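Local coordinates for protein afamin (Homo sapiens, PDB 6FAK) that carries hydrophobic molecules in body fluids, binds vitamin E and keeps lipidated Wnt proteins soluble and active, at residues E445-A448 against C449-L453. Residues are numbered along the deposited sequence; the frame is centred on the assembly and turned at random.
Sequences EEFA and CVDNL
Ala448 and Asn452 meet one helical turn apart: Asn452 N donates to Ala448 O at 2.9 Å, with the donor tilted 25° from the carbonyl plane. On the turn before, Glu445 O receives Cys449 N at 2.9 Å, nearly in line with the carbonyl, and Cys449 CB packs 3.3 Å from Glu445 O. Cys449 SG is tied to Cys440, a disulfide that fastens this helix to helix 423-440. Four such i to i+4 backbone bonds, from residues 449-452 back to 445-448, open helix 446-462 in the third albumin domain, with Glu445 as N-cap residue. The Asn452 amide folds back over the Ala448 carbonyl, because chi1 of -82° sets CG beside its own backbone N. Asn452 ND2 comes within 3.2 Å of Ala448 O at too poor an angle for a hydrogen bond; it bonds instead to a polyether, probably from the crystallisation liquor, while OD1 accepts from Ile346 N. A leucine in place of Asn452 would probably leave Ile346 N without this acceptor. On another side, Phe447 and Asp451 run alongside each other, ring and carboxylate planes 21° apart. Asp451 CB lies over the rim of one ring face; OD2 bonds to Ser345 OG and pairs with Arg351, while OD1 pairs with Arg486.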
# COMPACT_ATOMS: atom_id res chain seq x y z
N GLU A 445 -7.87 17.54 -9.78
CA GLU A 445 -7.92 17.18 -8.35
C GLU A 445 -6.51 16.82 -7.85
O GLU A 445 -6.28 15.83 -7.15
CB GLU A 445 -8.98 16.08 -8.07
CG GLU A 445 -10.42 16.62 -7.95
CD GLU A 445 -11.49 15.53 -7.79
OE1 GLU A 445 -11.16 14.36 -7.41
OE2 GLU A 445 -12.68 15.84 -8.04
N GLU A 446 -5.58 17.71 -8.19
CA GLU A 446 -4.21 17.61 -7.77
C GLU A 446 -4.12 17.43 -6.26
O GLU A 446 -3.39 16.54 -5.78
CB GLU A 446 -3.48 18.89 -8.16
CG GLU A 446 -2.06 19.01 -7.65
CD GLU A 446 -1.45 20.35 -8.04
OE1 GLU A 446 -1.45 21.31 -7.20
OE2 GLU A 446 -0.98 20.44 -9.19
N PHE A 447 -4.85 18.27 -5.51
CA PHE A 447 -4.71 18.22 -4.03
C PHE A 447 -5.10 16.84 -3.50
O PHE A 447 -4.32 16.21 -2.75
CB PHE A 447 -5.49 19.31 -3.27
CG PHE A 447 -5.49 19.07 -1.77
CD1 PHE A 447 -4.35 19.28 -1.04
CD2 PHE A 447 -6.63 18.56 -1.12
CE1 PHE A 447 -4.33 19.04 0.32
CE2 PHE A 447 -6.63 18.30 0.24
CZ PHE A 447 -5.47 18.55 0.96
N ALA A 448 -6.29 16.36 -3.89
CA ALA A 448 -6.76 15.07 -3.40
C ALA A 448 -5.81 13.92 -3.81
O ALA A 448 -5.42 13.06 -2.98
CB ALA A 448 -8.18 14.78 -3.87
N CYS A 449 -5.42 13.93 -5.07
CA CYS A 449 -4.56 12.88 -5.62
C CYS A 449 -3.20 12.80 -4.89
O CYS A 449 -2.80 11.74 -4.41
CB CYS A 449 -4.39 13.11 -7.13
SG CYS A 449 -3.43 11.85 -8.00
N VAL A 450 -2.51 13.94 -4.78
CA VAL A 450 -1.21 14.01 -4.15
C VAL A 450 -1.29 13.60 -2.66
O VAL A 450 -0.47 12.81 -2.17
CB VAL A 450 -0.62 15.43 -4.25
CG1 VAL A 450 0.64 15.57 -3.39
CG2 VAL A 450 -0.29 15.77 -5.70
N ASP A 451 -2.25 14.14 -1.93
CA ASP A 451 -2.27 13.90 -0.49
C ASP A 451 -2.66 12.43 -0.23
O ASP A 451 -2.10 11.82 0.67
CB ASP A 451 -3.17 14.91 0.22
CG ASP A 451 -2.99 14.94 1.74
OD1 ASP A 451 -1.85 14.95 2.27
OD2 ASP A 451 -3.99 14.94 2.47
N ASN A 452 -3.55 11.87 -1.05
CA ASN A 452 -3.94 10.46 -0.95
C ASN A 452 -2.72 9.54 -1.19
O ASN A 452 -2.48 8.59 -0.42
CB ASN A 452 -5.04 10.12 -1.96
CG ASN A 452 -6.47 10.49 -1.47
OD1 ASN A 452 -6.73 10.65 -0.28
ND2 ASN A 452 -7.39 10.60 -2.43
N LEU A 453 -2.00 9.78 -2.27
CA LEU A 453 -0.86 8.94 -2.61
C LEU A 453 0.33 9.14 -1.72
O LEU A 453 0.99 8.18 -1.38
CB LEU A 453 -0.45 9.10 -4.06
CG LEU A 453 -1.40 8.54 -5.12
CD1 LEU A 453 -0.78 8.76 -6.49
CD2 LEU A 453 -1.67 7.06 -4.93